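Local atomic coordinates of lipopolysaccharide biosynthesis protein wbpB (PDB entry 3O9Z), a protein that probably oxidises a sugar nucleotide with NAD, using alpha-ketoglutarate to turn the cofactor over, on the route to 2,3-diacetamido-2,3-dideoxy-D-mannuronic acid. Residues E57-E60 / A61-D65; Q88-M91 / A92-G96; I112-L115 / K116-E119. All coordinates share one frame; numbering follows the deposited sequence.

Contact 1: residues E57-E60 / A61-D65; sequences EAFE and AYLED. With NAD (nicotinamide-adenine-dinucleotide), chain Q.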
loop_
_atom_site.group_PDB
_atom_site.type_symbol
_atom_site.label_atom_id
_atom_site.label_comp_id
_atom_site.label_asym_id
_atom_site.label_seq_id
_atom_site.Cartn_x
_atom_site.Cartn_y
_atom_site.Cartn_z
ATOM N N GLU A 57 7.134 0.083 13.505
ATOM C CA GLU A 57 8.352 0.485 14.255
ATOM C C GLU A 57 7.999 1.601 15.197
ATOM O O GLU A 57 8.453 1.631 16.349
ATOM C CB GLU A 57 9.500 0.882 13.330
ATOM C CG GLU A 57 9.885 -0.210 12.272
ATOM C CD GLU A 57 9.229 0.003 10.919
ATOM O OE1 GLU A 57 9.939 -0.072 9.910
ATOM O OE2 GLU A 57 8.012 0.331 10.892
ATOM N N ALA A 58 7.139 2.522 14.746
ATOM C CA ALA A 58 6.732 3.607 15.629
ATOM C C ALA A 58 5.791 3.162 16.735
ATOM O O ALA A 58 5.879 3.614 17.885
ATOM C CB ALA A 58 6.039 4.737 14.804
ATOM N N PHE A 59 4.857 2.245 16.435
ATOM C CA PHE A 59 3.973 1.697 17.433
ATOM C C PHE A 59 4.818 0.945 18.495
ATOM O O PHE A 59 4.586 1.178 19.659
ATOM C CB PHE A 59 3.150 0.645 16.669
ATOM C CG PHE A 59 2.163 -0.139 17.487
ATOM C CD1 PHE A 59 1.002 0.365 18.042
ATOM C CD2 PHE A 59 2.392 -1.518 17.638
ATOM C CE1 PHE A 59 0.036 -0.412 18.691
ATOM C CE2 PHE A 59 1.457 -2.308 18.277
ATOM C CZ PHE A 59 0.282 -1.825 18.824
ATOM N N GLU A 60 5.824 0.202 18.051
ATOM C CA GLU A 60 6.696 -0.510 19.017
ATOM C C GLU A 60 7.439 0.504 19.907
ATOM O O GLU A 60 7.486 0.271 21.130
ATOM C CB GLU A 60 7.690 -1.390 18.246
ATOM C CG GLU A 60 8.515 -2.309 19.141
ATOM C CD GLU A 60 9.161 -3.413 18.361
ATOM O OE1 GLU A 60 9.500 -4.437 18.987
ATOM O OE2 GLU A 60 9.508 -3.207 17.158
ATOM N N ALA A 61 8.052 1.522 19.290
ATOM C CA ALA A 61 8.816 2.483 20.097
ATOM C C ALA A 61 7.918 3.144 21.110
ATOM O O ALA A 61 8.364 3.460 22.217
ATOM C CB ALA A 61 9.466 3.503 19.185
ATOM N N TYR A 62 6.665 3.458 20.756
ATOM C CA TYR A 62 5.692 4.060 21.636
ATOM C C TYR A 62 5.322 3.161 22.804
ATOM O O TYR A 62 5.366 3.592 23.959
ATOM C CB TYR A 62 4.457 4.490 20.818
ATOM C CG TYR A 62 3.340 4.966 21.697
ATOM C CD1 TYR A 62 3.452 6.213 22.316
ATOM C CD2 TYR A 62 2.260 4.170 22.005
ATOM C CE1 TYR A 62 2.478 6.665 23.178
ATOM C CE2 TYR A 62 1.261 4.633 22.840
ATOM C CZ TYR A 62 1.380 5.874 23.424
ATOM O OH TYR A 62 0.417 6.354 24.284
ATOM N N LEU A 63 5.051 1.900 22.496
ATOM C CA LEU A 63 4.741 0.955 23.551
ATOM C C LEU A 63 5.981 0.718 24.422
ATOM O O LEU A 63 5.797 0.504 25.601
ATOM C CB LEU A 63 4.251 -0.373 22.972
ATOM C CG LEU A 63 2.868 -0.225 22.291
ATOM C CD1 LEU A 63 2.499 -1.596 21.767
ATOM C CD2 LEU A 63 1.739 0.303 23.185
ATOM N N GLU A 64 7.188 0.782 23.865
ATOM C CA GLU A 64 8.435 0.612 24.643
ATOM C C GLU A 64 8.606 1.823 25.538
ATOM O O GLU A 64 8.973 1.649 26.717
ATOM C CB GLU A 64 9.610 0.436 23.693
ATOM C CG GLU A 64 10.975 0.079 24.359
ATOM C CD GLU A 64 11.987 -0.221 23.296
ATOM O OE1 GLU A 64 12.213 0.661 22.419
ATOM O OE2 GLU A 64 12.539 -1.362 23.304
ATOM N N ASP A 65 8.356 3.036 25.021
ATOM C CA ASP A 65 8.324 4.211 25.888
ATOM C C ASP A 65 7.332 4.092 27.031
ATOM O O ASP A 65 7.686 4.435 28.169
ATOM C CB ASP A 65 8.046 5.509 25.102
ATOM C CG ASP A 65 9.133 5.877 24.115
ATOM O OD1 ASP A 65 10.302 5.420 24.196
ATOM O OD2 ASP A 65 8.794 6.710 23.218
HETATM P PA NAD Q . 12.250 6.715 -1.415
HETATM O O1A NAD Q . 12.821 6.523 -2.807
HETATM O O2A NAD Q . 10.676 6.988 -1.295
HETATM O O5B NAD Q . 12.752 5.326 -0.773
HETATM C C5B NAD Q . 11.662 4.769 -0.059
HETATM C C4B NAD Q . 11.903 3.394 0.553
HETATM O O4B NAD Q . 11.700 3.343 1.974
HETATM C C3B NAD Q . 10.503 3.127 -0.043
HETATM O O3B NAD Q . 10.447 1.984 -0.913
HETATM C C2B NAD Q . 9.534 2.756 1.093
HETATM O O2B NAD Q . 8.867 1.582 0.592
HETATM C C1B NAD Q . 10.575 2.459 2.207
HETATM N N9A NAD Q . 9.939 2.303 3.526
HETATM C C8A NAD Q . 8.737 2.800 3.982
HETATM N N7A NAD Q . 8.460 2.253 5.144
HETATM C C5A NAD Q . 9.509 1.486 5.565
HETATM C C6A NAD Q . 9.759 0.676 6.710
HETATM N N6A NAD Q . 8.916 0.706 7.809
HETATM N N1A NAD Q . 10.930 0.035 6.746
HETATM C C2A NAD Q . 11.826 0.177 5.773
HETATM N N3A NAD Q . 11.568 0.782 4.633
HETATM C C4A NAD Q . 10.435 1.475 4.507
HETATM O O3 NAD Q . 13.004 7.980 -0.769
HETATM P PN NAD Q . 14.610 8.009 -0.656
HETATM O O1N NAD Q . 15.123 9.205 -1.499
HETATM O O2N NAD Q . 15.329 6.681 -0.968
HETATM O O5D NAD Q . 14.956 8.652 0.794
HETATM C C5D NAD Q . 15.623 7.652 1.546
HETATM C C4D NAD Q . 16.298 8.267 2.771
HETATM O O4D NAD Q . 17.546 8.726 2.242
HETATM C C3D NAD Q . 15.580 9.484 3.411
HETATM O O3D NAD Q . 15.961 9.594 4.790
HETATM C C2D NAD Q . 16.194 10.699 2.679
HETATM O O2D NAD Q . 16.265 11.881 3.496
HETATM C C1D NAD Q . 17.620 10.155 2.428
HETATM N N1N NAD Q . 18.229 10.694 1.212
HETATM C C2N NAD Q . 19.491 11.067 1.317
HETATM C C3N NAD Q . 20.143 11.593 0.205
HETATM C C7N NAD Q . 21.556 12.009 0.325
HETATM O O7N NAD Q . 22.273 11.593 1.225
HETATM N N7N NAD Q . 22.034 12.826 -0.628
HETATM C C4N NAD Q . 19.457 11.701 -1.018
HETATM C C5N NAD Q . 18.140 11.274 -1.065
HETATM C C6N NAD Q . 17.550 10.760 0.078
#
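Phe-59 holds CG anti to its backbone N (chi1 178°), while Leu-63, one turn on, has CG anti to the carbonyl carbon (chi1 -68°); the two choices swing the ring and the isobutyl end toward each other on one side of the helix. CD1 of Leu-63 sits over one face of the Phe-59 ring, displaced toward the rim, in a CH-pi contact 3.9 Å from the centroid and 20° off the ring normal. CZ and CE2 of Phe-59 are both 3.7 Å from Leu-63 CD1. Behind this pair the main chain carries regular alpha-helical i to i+4 bonds: Leu-63 N to Phe-59 O at 3.0 Å, and a shorter one from Glu-64 N to Glu-60 O at 2.8 Å. Tyr-62 N bonds to Ala-58 O in the same way. This helix, 56-68, belongs to the NAD-binding Rossmann fold and lies against its parallel sheet, where Phe-59 rests on Ala-7 and Thr-9 of strand 5-9 and on Ala-32 and Leu-34 of strand 29-34. Leu-63 also reaches Ala-7, so the CH-pi pair is part of the packing between helix and sheet. At the N-terminal end the bent side chain of Glu-57 sends its carboxylate away from the following turn to an NAD held mainly by the second subunit. Its OE1 accepts a hydrogen bond from N6A of that NAD, so this subunit appears to supply an acceptor for the amino group of its neighbour's adenine, though at 2.5 Å between OE1 of Glu-57 and N6A the length itself is doubtful.

Contact 2: residues Q88-M91 / A92-G96; sequences QIRM and ALRLG. With NAD (nicotinamide-adenine-dinucleotide), chain E.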
loop_
_atom_site.group_PDB
_atom_site.type_symbol
_atom_site.label_atom_id
_atom_site.label_comp_id
_atom_site.label_asym_id
_atom_site.label_seq_id
_atom_site.Cartn_x
_atom_site.Cartn_y
_atom_site.Cartn_z
ATOM N N GLN A 88 4.316 -10.457 15.611
ATOM C CA GLN A 88 3.621 -9.539 16.494
ATOM C C GLN A 88 3.496 -10.023 17.930
ATOM O O GLN A 88 3.511 -9.251 18.879
ATOM C CB GLN A 88 2.257 -9.015 15.958
ATOM C CG GLN A 88 2.463 -8.223 14.681
ATOM C CD GLN A 88 1.214 -7.552 14.189
ATOM O OE1 GLN A 88 0.096 -7.992 14.427
ATOM N NE2 GLN A 88 1.442 -6.407 13.541
ATOM N N ILE A 89 3.362 -11.349 18.071
ATOM C CA ILE A 89 3.482 -11.953 19.392
ATOM C C ILE A 89 4.945 -11.808 19.878
ATOM O O ILE A 89 5.097 -11.414 21.034
ATOM C CB ILE A 89 3.118 -13.437 19.310
ATOM C CG1 ILE A 89 1.611 -13.647 19.040
ATOM C CG2 ILE A 89 3.543 -14.122 20.623
ATOM C CD1 ILE A 89 1.340 -15.043 18.411
ATOM N N ARG A 90 5.955 -11.919 19.021
ATOM C CA ARG A 90 7.354 -11.692 19.491
ATOM C C ARG A 90 7.446 -10.223 19.951
ATOM O O ARG A 90 8.145 -9.916 20.930
ATOM C CB ARG A 90 8.344 -11.918 18.356
ATOM C CG ARG A 90 8.428 -13.389 17.946
ATOM C CD ARG A 90 9.430 -14.177 18.709
ATOM N NE ARG A 90 10.773 -13.595 18.657
ATOM C CZ ARG A 90 11.758 -14.000 17.855
ATOM N NH1 ARG A 90 12.944 -13.408 17.936
ATOM N NH2 ARG A 90 11.634 -15.008 16.995
ATOM N N MET A 91 6.780 -9.283 19.276
ATOM C CA MET A 91 6.833 -7.875 19.670
ATOM C C MET A 91 6.173 -7.698 21.037
ATOM O O MET A 91 6.729 -7.001 21.922
ATOM C CB MET A 91 6.106 -7.037 18.608
ATOM C CG MET A 91 5.874 -5.551 18.976
ATOM S SD MET A 91 5.348 -4.533 17.507
ATOM C CE MET A 91 3.738 -5.203 17.051
ATOM N N ALA A 92 4.973 -8.246 21.240
ATOM C CA ALA A 92 4.279 -8.164 22.510
ATOM C C ALA A 92 5.268 -8.624 23.616
ATOM O O ALA A 92 5.475 -7.906 24.620
ATOM C CB ALA A 92 3.028 -9.042 22.526
ATOM N N LEU A 93 5.851 -9.790 23.414
ATOM C CA LEU A 93 6.657 -10.377 24.498
ATOM C C LEU A 93 7.861 -9.490 24.782
ATOM O O LEU A 93 8.299 -9.354 25.952
ATOM C CB LEU A 93 7.048 -11.835 24.209
ATOM C CG LEU A 93 5.943 -12.849 23.920
ATOM C CD1 LEU A 93 6.530 -14.224 23.641
ATOM C CD2 LEU A 93 4.898 -12.894 25.029
ATOM N N ARG A 94 8.568 -9.048 23.745
ATOM C CA ARG A 94 9.721 -8.184 23.986
ATOM C C ARG A 94 9.408 -6.863 24.646
ATOM O O ARG A 94 10.288 -6.310 25.315
ATOM C CB ARG A 94 10.669 -8.006 22.781
ATOM C CG ARG A 94 10.263 -6.911 21.761
ATOM C CD ARG A 94 11.290 -6.679 20.651
ATOM N NE ARG A 94 11.425 -7.845 19.764
ATOM C CZ ARG A 94 10.704 -8.032 18.653
ATOM N NH1 ARG A 94 10.864 -9.152 17.970
ATOM N NH2 ARG A 94 9.866 -7.104 18.208
ATOM N N LEU A 95 8.176 -6.391 24.486
ATOM C CA LEU A 95 7.636 -5.163 25.101
ATOM C C LEU A 95 7.113 -5.427 26.502
ATOM O O LEU A 95 6.689 -4.511 27.201
ATOM C CB LEU A 95 6.481 -4.563 24.267
ATOM C CG LEU A 95 6.875 -3.919 22.931
ATOM C CD1 LEU A 95 5.635 -3.666 22.088
ATOM C CD2 LEU A 95 7.545 -2.605 23.193
ATOM N N GLY A 96 7.222 -6.675 26.960
ATOM C CA GLY A 96 6.710 -6.949 28.296
ATOM C C GLY A 96 5.213 -7.004 28.428
ATOM O O GLY A 96 4.659 -6.815 29.494
HETATM P PA NAD E . -8.864 -8.182 7.046
HETATM O O1A NAD E . -10.251 -7.659 7.022
HETATM O O2A NAD E . -8.041 -8.386 5.764
HETATM O O5B NAD E . -8.159 -7.150 8.013
HETATM C C5B NAD E . -6.781 -7.339 8.170
HETATM C C4B NAD E . -6.181 -6.033 8.746
HETATM O O4B NAD E . -4.789 -6.222 9.112
HETATM C C3B NAD E . -6.169 -4.960 7.622
HETATM O O3B NAD E . -6.856 -3.761 8.032
HETATM C C2B NAD E . -4.678 -4.741 7.308
HETATM O O2B NAD E . -4.341 -3.412 6.884
HETATM C C1B NAD E . -4.117 -5.012 8.736
HETATM N N9A NAD E . -2.655 -5.274 8.678
HETATM C C8A NAD E . -1.796 -5.662 7.697
HETATM N N7A NAD E . -0.545 -5.703 8.151
HETATM C C5A NAD E . -0.563 -5.244 9.445
HETATM C C6A NAD E . 0.438 -5.021 10.465
HETATM N N6A NAD E . 1.762 -5.230 10.187
HETATM N N1A NAD E . -0.077 -4.592 11.611
HETATM C C2A NAD E . -1.334 -4.352 11.960
HETATM N N3A NAD E . -2.288 -4.527 11.010
HETATM C C4A NAD E . -1.893 -4.989 9.818
HETATM O O3 NAD E . -8.863 -9.585 7.815
HETATM P PN NAD E . -9.734 -10.131 8.993
HETATM O O1N NAD E . -10.843 -11.009 8.414
HETATM O O2N NAD E . -10.102 -9.016 9.932
HETATM O O5D NAD E . -8.775 -11.216 9.668
HETATM C C5D NAD E . -7.920 -10.673 10.643
HETATM C C4D NAD E . -7.457 -11.861 11.506
HETATM O O4D NAD E . -8.632 -12.284 12.232
HETATM C C3D NAD E . -6.910 -13.079 10.748
HETATM O O3D NAD E . -5.933 -13.703 11.641
HETATM C C2D NAD E . -8.147 -13.990 10.705
HETATM O O2D NAD E . -7.804 -15.367 10.664
HETATM C C1D NAD E . -8.943 -13.666 11.975
HETATM N N1N NAD E . -10.379 -13.905 11.835
HETATM C C2N NAD E . -11.012 -14.591 12.762
HETATM C C3N NAD E . -12.365 -14.865 12.749
HETATM C C7N NAD E . -12.879 -15.713 13.841
HETATM O O7N NAD E . -12.291 -15.804 14.940
HETATM N N7N NAD E . -14.070 -16.248 13.598
HETATM C C4N NAD E . -13.109 -14.350 11.679
HETATM C C5N NAD E . -12.425 -13.553 10.759
HETATM C C6N NAD E . -11.056 -13.311 10.840
#
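Ala-92 takes up the helix from Gln-88, its N donating to Gln-88 O over 3.0 Å, in the helix of the beta-alpha-beta unit made by strand 75-78, helix 85-94 and strand 98-101 of the Rossmann fold. Its methyl group packs beside the carbonyl oxygens of Gln-88 and Ile-89 and also reaches Leu-76 on the sheet. Leu-93 follows, with N bonded to Ile-89 O; its CD1 approaches Ile-89 CG2 loosely at 4.2 Å, on the side where helix 109-122 packs. Arg-94 places CG between its backbone N and carbonyl carbon (chi1 84°), and a bend at chi3 folds the guanidinium back along the helix. One face of that group then lies over Arg-90 O, which stands 3.9 Å above the plane near its centre, and NH2 of Arg-94 comes within 3.5 Å of Met-91 CA. The two arginines bring like charges near each other, but acidic groups probably offset this: Arg-94 pairs with Glu-60 and with Glu-64 of the second subunit, and Arg-90 with Glu-64 and Asp-65 of that subunit. Arg-90 NH2 is also hydrogen-bonded to Tyr-86 OH. Leu-95 and Met-91 run side by side, pointing the same way, with Leu-95 CD1 3.6 Å from Met-91 CG, and Leu-95 N closes on Met-91 O at a bent angle of 143°. Gly-96 leaves the helix with positive phi (74°) in a Schellman motif, one of whose bonds runs from Gly-96 N to Leu-93 O. Toward the start of the helix, Gln-88 gives OE1 to Thr-9 and Ser-80 and NE2 to Glu-57 of the second subunit; that NE2 also lies 3.1 Å from N1A of the bound NAD.

Contact 3: residues I112-L115 / K116-E119; sequences IARL and KELE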
loop_
_atom_site.group_PDB
_atom_site.type_symbol
_atom_site.label_atom_id
_atom_site.label_comp_id
_atom_site.label_asym_id
_atom_site.label_seq_id
_atom_site.Cartn_x
_atom_site.Cartn_y
_atom_site.Cartn_z
ATOM N N ILE A 112 5.499 -22.096 17.298
ATOM C CA ILE A 112 5.006 -22.486 18.604
ATOM C C ILE A 112 6.225 -22.810 19.517
ATOM O O ILE A 112 6.216 -22.303 20.650
ATOM C CB ILE A 112 4.078 -23.742 18.530
ATOM C CG1 ILE A 112 2.739 -23.394 17.842
ATOM C CG2 ILE A 112 3.861 -24.311 19.919
ATOM C CD1 ILE A 112 1.785 -22.562 18.641
ATOM N N ALA A 113 7.198 -23.568 19.000
ATOM C CA ALA A 113 8.361 -23.981 19.815
ATOM C C ALA A 113 9.194 -22.758 20.226
ATOM O O ALA A 113 9.639 -22.662 21.382
ATOM C CB ALA A 113 9.193 -24.982 19.068
ATOM N N ARG A 114 9.394 -21.812 19.315
ATOM C CA ARG A 114 10.199 -20.647 19.629
ATOM C C ARG A 114 9.437 -19.776 20.601
ATOM O O ARG A 114 10.028 -19.194 21.534
ATOM C CB ARG A 114 10.578 -19.874 18.362
ATOM C CG ARG A 114 11.419 -20.547 17.304
ATOM C CD ARG A 114 12.880 -20.745 17.691
ATOM N NE ARG A 114 13.456 -21.866 16.940
ATOM C CZ ARG A 114 14.742 -22.210 16.952
ATOM N NH1 ARG A 114 15.615 -21.521 17.675
ATOM N NH2 ARG A 114 15.160 -23.246 16.234
ATOM N N LEU A 115 8.116 -19.631 20.445
ATOM C CA LEU A 115 7.293 -18.933 21.409
ATOM C C LEU A 115 7.307 -19.487 22.821
ATOM O O LEU A 115 7.347 -18.722 23.774
ATOM C CB LEU A 115 5.854 -18.668 20.896
ATOM C CG LEU A 115 5.638 -17.806 19.657
ATOM C CD1 LEU A 115 4.085 -17.706 19.513
ATOM C CD2 LEU A 115 6.252 -16.407 19.922
ATOM N N LYS A 116 7.422 -20.810 22.931
ATOM C CA LYS A 116 7.589 -21.407 24.248
ATOM C C LYS A 116 8.897 -20.920 24.893
ATOM O O LYS A 116 8.926 -20.527 26.043
ATOM C CB LYS A 116 7.545 -22.937 24.106
ATOM C CG LYS A 116 6.159 -23.493 23.806
ATOM C CD LYS A 116 5.214 -23.365 24.982
ATOM C CE LYS A 116 5.506 -24.434 26.038
ATOM N NZ LYS A 116 4.470 -24.451 27.117
ATOM N N GLU A 117 9.962 -20.877 24.095
ATOM C CA GLU A 117 11.259 -20.393 24.620
ATOM C C GLU A 117 11.120 -18.940 25.077
ATOM O O GLU A 117 11.734 -18.519 26.073
ATOM C CB GLU A 117 12.345 -20.520 23.541
ATOM C CG GLU A 117 12.708 -21.982 23.277
ATOM C CD GLU A 117 13.722 -22.167 22.162
ATOM O OE1 GLU A 117 14.236 -21.157 21.625
ATOM O OE2 GLU A 117 14.030 -23.340 21.853
ATOM N N LEU A 118 10.387 -18.127 24.309
ATOM C CA LEU A 118 10.394 -16.696 24.560
ATOM C C LEU A 118 9.451 -16.383 25.723
ATOM O O LEU A 118 9.641 -15.416 26.479
ATOM C CB LEU A 118 9.998 -15.966 23.267
ATOM C CG LEU A 118 11.144 -15.920 22.251
ATOM C CD1 LEU A 118 10.684 -15.459 20.852
ATOM C CD2 LEU A 118 12.243 -15.016 22.806
ATOM N N GLU A 119 8.455 -17.226 25.941
ATOM C CA GLU A 119 7.594 -17.101 27.126
ATOM C C GLU A 119 8.491 -17.343 28.375
ATOM O O GLU A 119 8.333 -16.645 29.366
ATOM C CB GLU A 119 6.541 -18.215 27.132
ATOM C CG GLU A 119 5.245 -17.915 26.342
ATOM C CD GLU A 119 4.102 -18.878 26.691
ATOM O OE1 GLU A 119 4.356 -20.013 27.196
ATOM O OE2 GLU A 119 2.931 -18.493 26.516
#
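Arg-114 and Glu-117 lie alongside each other and point the same way on the exposed side of the helix, their guanidinium and carboxylate planes turned 66° apart. Arg-114 NH1 is 4.2 Å from Glu-117 OE1, beyond a salt bridge, and the oxygen stands well out of the guanidinium plane; the attraction is therefore one of charge, with no N-H aimed at it. Beneath them CB of Glu-117 touches Arg-114 O at 3.3 Å, and Leu-118 turns its CG toward the same oxygen, 3.5 Å away. That carbonyl accepts Leu-118 N in its own plane over 3.0 Å. Leu-115 O takes two donors, a good bond from Glu-119 N at 2.9 Å and a weak one from Leu-118 N. The helix, 109-122, is the crossover of the beta-alpha-beta unit joining strands 98-101 and 126-128 of the Rossmann fold. Lys-116, bent at chi2 and chi3 (-70° and -77°), curls so that CG packs 3.4 Å from Ile-112 O before NZ reaches a salt bridge with Asp-282. Further out, Ile-112 packs on Leu-281 and Ile-288 of helix 281-294, and Leu-115 on Tyr-86 and Val-106. Glu-119 turns OE2 to Arg-125 and to the backbone N of Val-126, fastening the helix to the start of the next strand.

Following the chain from its N terminus, contacts 1, 2 and 3 come in series within the Rossmann fold, with no nesting or crossing; each is a turn within its own helix and closes no long loop. Contact 1 lies in helix 56-68, contact 2 in the neighbouring helix 85-94, and contact 3 in helix 109-122. Contact 2 touches both others: Leu-95 packs against Leu-63 CB, and Ile-89 CG2 meets Leu-115 CD2 at 3.6 Å on helix 109-122. Contacts 1 and 3 do not touch, their nearest atoms being about 11 Å apart. Contacts 1 and 2 also reach the second subunit, whereas contact 3 packs against helix 281-294.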